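Local coordinates for protein cytochrome P450 (Bacillus megaterium, PDB 5L91) that binds heme b, probably acts as a monooxygenase and here holds corticosterone, at residues Ala93-Leu98 and Lys225-Glu230; Ala97-Ala102 and Ser215-Ala220; Ser67-Pro72 and Ser83-Asp88. One frame throughout, in Å; residues are numbered along the deposited sequence.

Interaction 1: residues Ala93-Leu98 and Lys225-Glu230; sequences AEMRAL and KQLTDE. With HEM (protoporphyrin IX containing Fe), chain C.
L98 and L227 form the apolar middle of this contact, where helix 91-99, the C helix of the cytochrome P450 fold, meets the turn that leads into helix 229-260. The two leucines lie side by side, running opposite ways, with CB of L98 3.9 Å from CG of L227. L98 also reaches the backbone before L227, its CD2 3.8 Å from the carbonyl O of K225. From one helical turn back M95 lies across L227, its CG 4.0 Å from CD2 of L227; L227 also touches I232 and L217.

The charged part is looser. E94 and K225 are both extended beyond CG and meet at a slant, but the salt bridge is long, 3.6 Å from OE1 of E94 to NZ of K225, and the lysine is poorly ordered. No hydrogen bond joins the segments.

R96 points away from 225-230 and binds the heme. Its CG stands anti to the backbone N (chi1 177°) and the chain bends at chi2; NE is held by N100 and NH2 by the carbonyl of F351. At the guanidinium edge, NH1 of R96 donates a hydrogen bond of 2.6 Å to the propionate oxygen O1D, bent to 141° at the hydrogen.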
loop_
_atom_site.group_PDB
_atom_site.type_symbol
_atom_site.label_atom_id
_atom_site.label_comp_id
_atom_site.label_asym_id
_atom_site.label_seq_id
_atom_site.Cartn_x
_atom_site.Cartn_y
_atom_site.Cartn_z
ATOM N N ALA A 93 3.331 3.229 -20.393
ATOM C CA ALA A 93 3.028 1.908 -20.944
ATOM C C ALA A 93 4.303 1.127 -21.238
ATOM O O ALA A 93 4.402 -0.063 -20.899
ATOM C CB ALA A 93 2.183 2.053 -22.201
ATOM N N GLU A 94 5.307 1.798 -21.827
ATOM C CA GLU A 94 6.592 1.152 -22.095
ATOM C C GLU A 94 7.214 0.658 -20.800
ATOM O O GLU A 94 7.674 -0.480 -20.702
ATOM C CB GLU A 94 7.585 2.137 -22.734
ATOM C CG GLU A 94 7.259 2.749 -24.068
ATOM C CD GLU A 94 8.220 3.912 -24.398
ATOM O OE1 GLU A 94 9.400 3.921 -23.939
ATOM O OE2 GLU A 94 7.759 4.849 -25.082
ATOM N N MET A 95 7.238 1.517 -19.788
ATOM C CA MET A 95 7.841 1.117 -18.527
ATOM C C MET A 95 7.042 -0.007 -17.887
ATOM O O MET A 95 7.611 -0.958 -17.337
ATOM C CB MET A 95 7.921 2.307 -17.585
ATOM C CG MET A 95 8.834 2.023 -16.405
ATOM S SD MET A 95 8.983 3.416 -15.271
ATOM C CE MET A 95 9.945 4.589 -16.269
ATOM N N ARG A 96 5.718 0.078 -17.964
ATOM C CA ARG A 96 4.899 -0.923 -17.309
ATOM C C ARG A 96 5.136 -2.294 -17.919
ATOM O O ARG A 96 5.310 -3.285 -17.201
ATOM C CB ARG A 96 3.440 -0.517 -17.424
ATOM C CG ARG A 96 2.500 -1.522 -16.833
ATOM C CD ARG A 96 2.284 -1.229 -15.402
ATOM N NE ARG A 96 1.594 -2.318 -14.734
ATOM C CZ ARG A 96 0.784 -2.149 -13.707
ATOM N NH1 ARG A 96 0.555 -0.945 -13.211
ATOM N NH2 ARG A 96 0.216 -3.200 -13.156
ATOM N N ALA A 97 5.199 -2.361 -19.244
ATOM C CA ALA A 97 5.400 -3.655 -19.882
ATOM C C ALA A 97 6.704 -4.292 -19.432
ATOM O O ALA A 97 6.795 -5.516 -19.292
ATOM C CB ALA A 97 5.355 -3.493 -21.397
ATOM N N LEU A 98 7.737 -3.483 -19.220
ATOM C CA LEU A 98 9.008 -4.034 -18.788
ATOM C C LEU A 98 8.955 -4.505 -17.348
ATOM O O LEU A 98 9.375 -5.630 -17.045
ATOM C CB LEU A 98 10.110 -2.983 -18.964
ATOM C CG LEU A 98 10.410 -2.780 -20.438
ATOM C CD1 LEU A 98 11.129 -1.467 -20.650
ATOM C CD2 LEU A 98 11.220 -3.961 -20.918
ATOM N N LYS A 225 13.605 -2.386 -26.448
ATOM C CA LYS A 225 13.835 -1.400 -25.396
ATOM C C LYS A 225 14.071 -2.055 -24.041
ATOM O O LYS A 225 13.556 -3.136 -23.744
ATOM C CB LYS A 225 12.648 -0.456 -25.310
ATOM C CG LYS A 225 12.608 0.528 -26.456
ATOM C CD LYS A 225 11.374 1.396 -26.411
ATOM C CE LYS A 225 11.353 2.392 -27.556
ATOM N NZ LYS A 225 10.185 3.303 -27.436
ATOM N N GLN A 226 14.861 -1.376 -23.216
ATOM C CA GLN A 226 15.241 -1.882 -21.908
ATOM C C GLN A 226 15.153 -0.767 -20.889
ATOM O O GLN A 226 15.228 0.407 -21.227
ATOM C CB GLN A 226 16.657 -2.443 -21.895
ATOM C CG GLN A 226 16.833 -3.566 -22.868
ATOM C CD GLN A 226 18.110 -4.318 -22.665
ATOM O OE1 GLN A 226 18.133 -5.362 -21.997
ATOM N NE2 GLN A 226 19.193 -3.793 -23.222
ATOM N N LEU A 227 15.028 -1.150 -19.627
ATOM C CA LEU A 227 15.072 -0.166 -18.571
ATOM C C LEU A 227 16.490 0.329 -18.416
ATOM O O LEU A 227 17.438 -0.452 -18.501
ATOM C CB LEU A 227 14.599 -0.761 -17.259
ATOM C CG LEU A 227 13.146 -1.196 -17.200
ATOM C CD1 LEU A 227 12.909 -2.039 -15.964
ATOM C CD2 LEU A 227 12.289 0.062 -17.191
ATOM N N THR A 228 16.623 1.628 -18.175
ATOM C CA THR A 228 17.900 2.200 -17.786
ATOM C C THR A 228 18.227 1.835 -16.342
ATOM O O THR A 228 17.379 1.383 -15.569
ATOM C CB THR A 228 17.896 3.722 -17.924
ATOM O OG1 THR A 228 17.003 4.290 -16.971
ATOM C CG2 THR A 228 17.475 4.144 -19.296
ATOM N N ASP A 229 19.491 2.002 -15.986
ATOM C CA ASP A 229 19.859 1.805 -14.598
ATOM C C ASP A 229 19.041 2.726 -13.712
ATOM O O ASP A 229 18.526 2.305 -12.675
ATOM C CB ASP A 229 21.362 2.041 -14.393
ATOM C CG ASP A 229 22.233 0.939 -15.000
ATOM O OD1 ASP A 229 21.685 -0.131 -15.353
ATOM O OD2 ASP A 229 23.480 1.136 -15.080
ATOM N N GLU A 230 18.930 3.999 -14.093
ATOM C CA GLU A 230 18.193 4.945 -13.261
ATOM C C GLU A 230 16.768 4.465 -13.043
ATOM O O GLU A 230 16.240 4.531 -11.931
ATOM C CB GLU A 230 18.181 6.339 -13.877
ATOM C CG GLU A 230 17.455 7.344 -13.001
ATOM C CD GLU A 230 17.172 8.635 -13.705
ATOM O OE1 GLU A 230 16.723 8.568 -14.866
ATOM O OE2 GLU A 230 17.385 9.712 -13.082
HETATM C CHA HEM C . 0.027 1.175 -7.668
HETATM C CHB HEM C . -2.358 0.251 -3.587
HETATM C CHC HEM C . 0.919 -3.013 -2.248
HETATM C CHD HEM C . 3.613 -1.518 -5.954
HETATM C C1A HEM C . -0.932 1.167 -6.690
HETATM C C2A HEM C . -2.158 1.925 -6.712
HETATM C C3A HEM C . -2.805 1.673 -5.567
HETATM C C4A HEM C . -2.001 0.755 -4.797
HETATM C CMA HEM C . -4.142 2.252 -5.070
HETATM C CAA HEM C . -2.571 2.874 -7.845
HETATM C CBA HEM C . -1.907 4.231 -7.609
HETATM C CGA HEM C . -2.302 5.182 -8.733
HETATM O O1A HEM C . -3.147 4.828 -9.574
HETATM O O2A HEM C . -1.735 6.287 -8.844
HETATM C C1B HEM C . -1.711 -0.746 -2.929
HETATM C C2B HEM C . -2.235 -1.401 -1.767
HETATM C C3B HEM C . -1.313 -2.278 -1.366
HETATM C C4B HEM C . -0.222 -2.227 -2.307
HETATM C CMB HEM C . -3.583 -1.055 -1.106
HETATM C CAB HEM C . -1.344 -3.264 -0.176
HETATM C CBB HEM C . -2.423 -3.930 0.199
HETATM C C1C HEM C . 1.945 -2.940 -3.154
HETATM C C2C HEM C . 3.096 -3.785 -3.235
HETATM C C3C HEM C . 3.823 -3.369 -4.290
HETATM C C4C HEM C . 3.158 -2.243 -4.877
HETATM C CMC HEM C . 3.339 -4.977 -2.294
HETATM C CAC HEM C . 5.168 -3.907 -4.818
HETATM C CBC HEM C . 6.022 -4.503 -3.986
HETATM C C1D HEM C . 2.886 -0.652 -6.710
HETATM C C2D HEM C . 3.370 -0.005 -7.893
HETATM C C3D HEM C . 2.384 0.751 -8.375
HETATM C C4D HEM C . 1.251 0.584 -7.501
HETATM C CMD HEM C . 4.802 -0.172 -8.472
HETATM C CAD HEM C . 2.408 1.673 -9.641
HETATM C CBD HEM C . 1.861 1.011 -10.880
HETATM C CGD HEM C . 1.792 1.963 -12.033
HETATM O O1D HEM C . 1.757 1.413 -13.153
HETATM O O2D HEM C . 1.829 3.212 -11.856
HETATM N NA HEM C . -0.879 0.451 -5.508
HETATM N NB HEM C . -0.476 -1.259 -3.247
HETATM N NC HEM C . 2.020 -2.015 -4.158
HETATM N ND HEM C . 1.566 -0.291 -6.483
HETATM FE FE HEM C . 0.505 -0.888 -4.914
HETATM O O HOH W 1 1.286 0.631 -3.779
#

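Interaction 2: residues Ala97-Ala102 and Ser215-Ala220; sequences ALVNKA and SVLLQA
The methyl CD2 of L217 enters between V99 and A102, joining the end of helix 91-99, the C helix of the cytochrome P450 fold, to the short helix 213-219. It lies 3.8 Å from CA of V99, so that it meets backbone as well as side chain, and 4.0 Å from CB of A102. The leucine crosses V99 obliquely, and CG1, which stands beside the valine's backbone N (chi1 -61°), is the branch of V99 that touches CD2.

Two further methyl groups complete the first shell. V216 extends CG1 over the backbone at K101 and A102, 3.9 Å from CA of A102 and at the same time against the carbonyl O of K101. At the other end, CB of A220 meets two side chains of 97-102: CD of K101 at 3.9 Å and CD2 of L98 at 4.0 Å. A220 is the first residue to leave the helical conformation, and L98 touches its carbonyl group as well as its methyl. Alanines on both segments allow a close approach, consistent with CA of A102 lying 6.0 Å from CA of V216.

The next shell packs behind these groups. F235 of helix 229-260 packs on both V99 and L217, and I232 of the same helix also covers L217, while V99 touches L353. The contact thus continues into helix 229-260 and the loop at L353, and no hydrogen bond crosses between the two segments.

The border at K101 ends in a charge. The aliphatic part of K101 runs beside A220, then the chain bends at its last torsion (chi4 -67°), and the salt bridge it makes joins NZ of K101 to OE1 of E222.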
loop_
_atom_site.group_PDB
_atom_site.type_symbol
_atom_site.label_atom_id
_atom_site.label_comp_id
_atom_site.label_asym_id
_atom_site.label_seq_id
_atom_site.Cartn_x
_atom_site.Cartn_y
_atom_site.Cartn_z
ATOM N N ALA A 97 5.199 -2.361 -19.244
ATOM C CA ALA A 97 5.400 -3.655 -19.882
ATOM C C ALA A 97 6.704 -4.292 -19.432
ATOM O O ALA A 97 6.795 -5.516 -19.292
ATOM C CB ALA A 97 5.355 -3.493 -21.397
ATOM N N LEU A 98 7.737 -3.483 -19.220
ATOM C CA LEU A 98 9.008 -4.034 -18.788
ATOM C C LEU A 98 8.955 -4.505 -17.348
ATOM O O LEU A 98 9.375 -5.630 -17.045
ATOM C CB LEU A 98 10.110 -2.983 -18.964
ATOM C CG LEU A 98 10.410 -2.780 -20.438
ATOM C CD1 LEU A 98 11.129 -1.467 -20.650
ATOM C CD2 LEU A 98 11.220 -3.961 -20.918
ATOM N N VAL A 99 8.488 -3.656 -16.428
ATOM C CA VAL A 99 8.534 -4.080 -15.033
ATOM C C VAL A 99 7.522 -5.189 -14.780
ATOM O O VAL A 99 7.667 -5.941 -13.810
ATOM C CB VAL A 99 8.346 -2.906 -14.046
ATOM C CG1 VAL A 99 9.438 -1.894 -14.230
ATOM C CG2 VAL A 99 6.961 -2.225 -14.210
ATOM N N ASN A 100 6.488 -5.303 -15.613
ATOM C CA ASN A 100 5.537 -6.397 -15.446
ATOM C C ASN A 100 6.237 -7.748 -15.523
ATOM O O ASN A 100 5.748 -8.738 -14.967
ATOM C CB ASN A 100 4.466 -6.331 -16.521
ATOM C CG ASN A 100 3.310 -5.421 -16.161
ATOM O OD1 ASN A 100 3.155 -4.971 -15.029
ATOM N ND2 ASN A 100 2.472 -5.158 -17.150
ATOM N N LYS A 101 7.370 -7.817 -16.229
ATOM C CA LYS A 101 8.023 -9.102 -16.462
ATOM C C LYS A 101 8.603 -9.667 -15.178
ATOM O O LYS A 101 8.861 -10.874 -15.093
ATOM C CB LYS A 101 9.088 -8.946 -17.551
ATOM C CG LYS A 101 8.483 -8.612 -18.923
ATOM C CD LYS A 101 9.541 -8.192 -19.946
ATOM C CE LYS A 101 8.944 -7.790 -21.311
ATOM N NZ LYS A 101 8.313 -8.918 -22.068
ATOM N N ALA A 102 8.734 -8.839 -14.158
ATOM C CA ALA A 102 9.198 -9.311 -12.873
ATOM C C ALA A 102 8.066 -9.698 -11.929
ATOM O O ALA A 102 8.331 -10.207 -10.840
ATOM C CB ALA A 102 10.051 -8.231 -12.227
ATOM N N SER A 215 17.769 -8.463 -11.215
ATOM C CA SER A 215 18.340 -9.248 -12.299
ATOM C C SER A 215 17.333 -9.394 -13.441
ATOM O O SER A 215 17.637 -9.097 -14.604
ATOM C CB SER A 215 18.770 -10.602 -11.750
ATOM O OG SER A 215 19.833 -10.417 -10.831
ATOM N N VAL A 216 16.099 -9.782 -13.117
ATOM C CA VAL A 216 15.064 -9.889 -14.152
ATOM C C VAL A 216 14.930 -8.588 -14.941
ATOM O O VAL A 216 14.823 -8.601 -16.173
ATOM C CB VAL A 216 13.726 -10.291 -13.526
ATOM C CG1 VAL A 216 12.613 -10.193 -14.534
ATOM C CG2 VAL A 216 13.814 -11.684 -12.992
ATOM N N LEU A 217 14.894 -7.448 -14.236
ATOM C CA LEU A 217 14.709 -6.168 -14.913
ATOM C C LEU A 217 15.894 -5.823 -15.807
ATOM O O LEU A 217 15.717 -5.170 -16.842
ATOM C CB LEU A 217 14.475 -5.070 -13.878
ATOM C CG LEU A 217 13.171 -5.147 -13.056
ATOM C CD1 LEU A 217 13.076 -3.989 -12.095
ATOM C CD2 LEU A 217 11.946 -5.163 -13.913
ATOM N N LEU A 218 17.103 -6.245 -15.425
ATOM C CA LEU A 218 18.278 -5.951 -16.232
ATOM C C LEU A 218 18.188 -6.639 -17.586
ATOM O O LEU A 218 18.665 -6.101 -18.595
ATOM C CB LEU A 218 19.547 -6.381 -15.477
ATOM C CG LEU A 218 20.046 -5.408 -14.408
ATOM C CD1 LEU A 218 21.149 -6.036 -13.531
ATOM C CD2 LEU A 218 20.533 -4.104 -15.044
ATOM N N GLN A 219 17.536 -7.807 -17.622
ATOM C CA GLN A 219 17.356 -8.613 -18.825
ATOM C C GLN A 219 16.027 -8.362 -19.534
ATOM O O GLN A 219 15.860 -8.757 -20.691
ATOM C CB GLN A 219 17.457 -10.096 -18.452
ATOM C CG GLN A 219 18.884 -10.562 -18.144
ATOM C CD GLN A 219 18.942 -12.015 -17.687
ATOM O OE1 GLN A 219 19.342 -12.316 -16.553
ATOM N NE2 GLN A 219 18.537 -12.926 -18.572
ATOM N N ALA A 220 15.073 -7.735 -18.888
ATOM C CA ALA A 220 13.828 -7.441 -19.571
ATOM C C ALA A 220 14.071 -6.616 -20.832
ATOM O O ALA A 220 14.780 -5.606 -20.819
ATOM C CB ALA A 220 12.901 -6.713 -18.613
#

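Interaction 3: residues Ser67-Pro72 and Ser83-Asp88; sequences SDRRPP and SLINID. With C0R (corticosterone), chain E; HEM (protoporphyrin IX containing Fe), chain C.
R69 and N86 make the tight part of this contact. The guanidinium stands at 68° to the amide, and NH1 of R69 gives a bond of 2.7 Å to N86 OD1, in the carbonyl plane, and another of 2.8 Å to I85 O, from above that carbonyl's plane. N of R69 also bonds to O of N86, at 3.3 Å. NH2 of R69 bonds to the carbonyl of H293. Water 2 links OG of S67, NH2 of R69 and O of I85 to the heme propionate oxygen O2A. A corticosterone lies alongside, its C7 3.5 Å from CD of R69. S67 N is held by the syn lone pair of D88 OD1, at 2.7 Å.

Toward the exposed R70 the packing thins to CG and CD of R70 against I87 CG2 and N86 O. Here D68 closes an Asx turn onto the N of R70, and its carboxylate is gripped side-on by NE and NH2 of the arginine. Water 3 bridges OD2 of D68 to N of D88.

Both segments lie in the B-C loop between strand 65-66 and helix 91-99; I87 and L84 rest on H92 and M95 of that helix, and I85 on L238 of helix 229-260.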
loop_
_atom_site.group_PDB
_atom_site.type_symbol
_atom_site.label_atom_id
_atom_site.label_comp_id
_atom_site.label_asym_id
_atom_site.label_seq_id
_atom_site.Cartn_x
_atom_site.Cartn_y
_atom_site.Cartn_z
ATOM N N SER A 67 -1.395 11.402 -14.217
ATOM C CA SER A 67 -0.539 10.994 -13.110
ATOM C C SER A 67 0.859 11.621 -13.189
ATOM O O SER A 67 1.703 11.317 -12.353
ATOM C CB SER A 67 -0.422 9.462 -13.091
ATOM O OG SER A 67 -1.634 8.868 -12.686
ATOM N N ASP A 68 1.112 12.506 -14.152
ATOM C CA ASP A 68 2.444 13.094 -14.347
ATOM C C ASP A 68 2.703 14.105 -13.247
ATOM O O ASP A 68 2.179 15.218 -13.253
ATOM C CB ASP A 68 2.536 13.725 -15.724
ATOM C CG ASP A 68 3.954 14.118 -16.093
ATOM O OD1 ASP A 68 4.782 14.294 -15.178
ATOM O OD2 ASP A 68 4.237 14.211 -17.307
ATOM N N ARG A 69 3.464 13.681 -12.251
ATOM C CA ARG A 69 3.918 14.549 -11.183
ATOM C C ARG A 69 5.442 14.684 -11.224
ATOM O O ARG A 69 6.087 14.936 -10.209
ATOM C CB ARG A 69 3.435 14.026 -9.825
ATOM C CG ARG A 69 1.968 13.538 -9.814
ATOM C CD ARG A 69 1.664 12.737 -8.565
ATOM N NE ARG A 69 0.429 11.974 -8.712
ATOM C CZ ARG A 69 0.367 10.703 -9.081
ATOM N NH1 ARG A 69 1.466 10.001 -9.344
ATOM N NH2 ARG A 69 -0.816 10.122 -9.182
ATOM N N ARG A 70 6.034 14.525 -12.396
ATOM C CA ARG A 70 7.482 14.609 -12.485
ATOM C C ARG A 70 7.918 15.984 -11.999
ATOM O O ARG A 70 7.330 16.992 -12.410
ATOM C CB ARG A 70 7.960 14.401 -13.915
ATOM C CG ARG A 70 7.978 12.972 -14.335
ATOM C CD ARG A 70 8.382 12.856 -15.780
ATOM N NE ARG A 70 7.387 13.521 -16.620
ATOM C CZ ARG A 70 7.580 13.856 -17.888
ATOM N NH1 ARG A 70 8.742 13.586 -18.491
ATOM N NH2 ARG A 70 6.611 14.468 -18.552
ATOM N N PRO A 71 8.919 16.072 -11.134
ATOM C CA PRO A 71 9.347 17.376 -10.642
ATOM C C PRO A 71 9.939 18.207 -11.769
ATOM O O PRO A 71 10.590 17.671 -12.676
ATOM C CB PRO A 71 10.386 17.023 -9.571
ATOM C CG PRO A 71 10.862 15.661 -9.927
ATOM C CD PRO A 71 9.718 14.965 -10.570
ATOM N N PRO A 72 9.696 19.517 -11.769
ATOM C CA PRO A 72 10.330 20.398 -12.761
ATOM C C PRO A 72 11.846 20.366 -12.640
ATOM O O PRO A 72 12.406 19.948 -11.627
ATOM C CB PRO A 72 9.781 21.785 -12.409
ATOM C CG PRO A 72 9.397 21.682 -10.953
ATOM C CD PRO A 72 8.881 20.275 -10.804
ATOM N N SER A 83 9.533 7.750 -11.754
ATOM C CA SER A 83 9.202 6.324 -11.737
ATOM C C SER A 83 7.750 6.098 -12.180
ATOM O O SER A 83 6.977 7.032 -12.385
ATOM C CB SER A 83 9.444 5.728 -10.347
ATOM O OG SER A 83 8.437 6.147 -9.430
ATOM N N LEU A 84 7.405 4.816 -12.330
ATOM C CA LEU A 84 6.183 4.356 -13.005
ATOM C C LEU A 84 4.927 5.125 -12.597
ATOM O O LEU A 84 4.112 5.520 -13.438
ATOM C CB LEU A 84 6.015 2.857 -12.695
ATOM C CG LEU A 84 4.908 2.109 -13.380
ATOM C CD1 LEU A 84 5.235 1.949 -14.845
ATOM C CD2 LEU A 84 4.743 0.786 -12.648
ATOM N N ILE A 85 4.770 5.361 -11.299
ATOM C CA ILE A 85 3.513 5.858 -10.780
ATOM C C ILE A 85 3.301 7.327 -11.072
ATOM O O ILE A 85 2.173 7.829 -10.890
ATOM C CB ILE A 85 3.466 5.560 -9.269
ATOM C CG1 ILE A 85 2.040 5.619 -8.782
ATOM C CG2 ILE A 85 4.336 6.583 -8.456
ATOM C CD1 ILE A 85 1.834 5.016 -7.377
ATOM N N ASN A 86 4.346 8.020 -11.538
ATOM C CA ASN A 86 4.290 9.453 -11.786
ATOM C C ASN A 86 4.369 9.810 -13.240
ATOM O O ASN A 86 4.718 10.951 -13.564
ATOM C CB ASN A 86 5.430 10.176 -11.105
ATOM C CG ASN A 86 5.276 10.240 -9.679
ATOM O OD1 ASN A 86 4.197 10.103 -9.155
ATOM N ND2 ASN A 86 6.339 10.602 -9.025
ATOM N N ILE A 87 4.086 8.886 -14.130
ATOM C CA ILE A 87 4.179 9.212 -15.536
ATOM C C ILE A 87 2.923 8.755 -16.238
ATOM O O ILE A 87 2.219 7.852 -15.782
ATOM C CB ILE A 87 5.442 8.609 -16.182
ATOM C CG1 ILE A 87 5.527 7.118 -15.956
ATOM C CG2 ILE A 87 6.666 9.251 -15.585
ATOM C CD1 ILE A 87 6.666 6.461 -16.806
ATOM N N ASP A 88 2.614 9.438 -17.296
ATOM C CA ASP A 88 1.518 9.075 -18.162
ATOM C C ASP A 88 2.062 8.312 -19.363
ATOM O O ASP A 88 3.265 8.337 -19.630
ATOM C CB ASP A 88 0.784 10.326 -18.625
ATOM C CG ASP A 88 0.117 11.070 -17.498
ATOM O OD1 ASP A 88 -0.272 10.443 -16.470
ATOM O OD2 ASP A 88 -0.025 12.312 -17.641
HETATM C C1 C0R E . 6.324 8.821 -4.146
HETATM C C2 C0R E . 6.056 7.333 -4.144
HETATM C C3 C0R E . 4.493 6.970 -4.064
HETATM C C4 C0R E . 3.475 7.957 -4.880
HETATM C C5 C0R E . 4.150 9.241 -5.424
HETATM C C6 C0R E . 3.241 10.221 -6.260
HETATM C C7 C0R E . 3.729 11.720 -5.883
HETATM C C8 C0R E . 5.187 12.073 -5.941
HETATM C C9 C0R E . 5.974 11.116 -4.956
HETATM C C10 C0R E . 5.677 9.594 -5.214
HETATM C C11 C0R E . 7.526 11.560 -4.847
HETATM C C12 C0R E . 7.708 13.168 -4.644
HETATM C C13 C0R E . 6.929 14.009 -5.639
HETATM C C14 C0R E . 5.340 13.574 -5.598
HETATM C C15 C0R E . 4.735 14.443 -6.398
HETATM C C16 C0R E . 5.415 15.833 -5.939
HETATM C C17 C0R E . 6.922 15.317 -5.310
HETATM C C18 C0R E . 7.494 13.806 -7.092
HETATM C C19 C0R E . 6.407 9.162 -6.507
HETATM C C20 C0R E . 8.158 16.104 -5.829
HETATM C C21 C0R E . 9.513 15.978 -5.087
HETATM O O1 C0R E . 4.074 5.986 -3.476
HETATM O O2 C0R E . 8.229 11.260 -5.924
HETATM O O3 C0R E . 8.033 16.809 -6.819
HETATM O O4 C0R E . 9.387 16.506 -3.768
HETATM C CHA HEM C . 0.027 1.175 -7.668
HETATM C CHB HEM C . -2.358 0.251 -3.587
HETATM C CHC HEM C . 0.919 -3.013 -2.248
HETATM C CHD HEM C . 3.613 -1.518 -5.954
HETATM C C1A HEM C . -0.932 1.167 -6.690
HETATM C C2A HEM C . -2.158 1.925 -6.712
HETATM C C3A HEM C . -2.805 1.673 -5.567
HETATM C C4A HEM C . -2.001 0.755 -4.797
HETATM C CMA HEM C . -4.142 2.252 -5.070
HETATM C CAA HEM C . -2.571 2.874 -7.845
HETATM C CBA HEM C . -1.907 4.231 -7.609
HETATM C CGA HEM C . -2.302 5.182 -8.733
HETATM O O1A HEM C . -3.147 4.828 -9.574
HETATM O O2A HEM C . -1.735 6.287 -8.844
HETATM C C1B HEM C . -1.711 -0.746 -2.929
HETATM C C2B HEM C . -2.235 -1.401 -1.767
HETATM C C3B HEM C . -1.313 -2.278 -1.366
HETATM C C4B HEM C . -0.222 -2.227 -2.307
HETATM C CMB HEM C . -3.583 -1.055 -1.106
HETATM C CAB HEM C . -1.344 -3.264 -0.176
HETATM C CBB HEM C . -2.423 -3.930 0.199
HETATM C C1C HEM C . 1.945 -2.940 -3.154
HETATM C C2C HEM C . 3.096 -3.785 -3.235
HETATM C C3C HEM C . 3.823 -3.369 -4.290
HETATM C C4C HEM C . 3.158 -2.243 -4.877
HETATM C CMC HEM C . 3.339 -4.977 -2.294
HETATM C CAC HEM C . 5.168 -3.907 -4.818
HETATM C CBC HEM C . 6.022 -4.503 -3.986
HETATM C C1D HEM C . 2.886 -0.652 -6.710
HETATM C C2D HEM C . 3.370 -0.005 -7.893
HETATM C C3D HEM C . 2.384 0.751 -8.375
HETATM C C4D HEM C . 1.251 0.584 -7.501
HETATM C CMD HEM C . 4.802 -0.172 -8.472
HETATM C CAD HEM C . 2.408 1.673 -9.641
HETATM C CBD HEM C . 1.861 1.011 -10.880
HETATM C CGD HEM C . 1.792 1.963 -12.033
HETATM O O1D HEM C . 1.757 1.413 -13.153
HETATM O O2D HEM C . 1.829 3.212 -11.856
HETATM N NA HEM C . -0.879 0.451 -5.508
HETATM N NB HEM C . -0.476 -1.259 -3.247
HETATM N NC HEM C . 2.020 -2.015 -4.158
HETATM N ND HEM C . 1.566 -0.291 -6.483
HETATM FE FE HEM C . 0.505 -0.888 -4.914
HETATM O O HOH W 2 -0.529 7.347 -10.839
HETATM O O HOH W 3 4.442 11.589 -18.377
HETATM O O HOH W 1 1.286 0.631 -3.779
#

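Interactions 1 and 2 share helix 91-99 and continue into each other, L227 touching both V99 and L217. Both are mainly apolar packing without hydrogen bonds across; interaction 2 is the more buried, while interaction 1 runs out to an exposed, poorly ordered lysine. Interaction 3 is buried too, but polar: the R69 guanidinium, backbone carbonyls, carboxylates and waters join two parts of one loop beside corticosterone. It meets interaction 1 through M95, which packs against L84 and I87, and interaction 2 through V99 on L84. The heme connects interactions 1 and 3: R96 bonds directly to one propionate, L84 and I85 lie against the same one, and water 2 reaches the other.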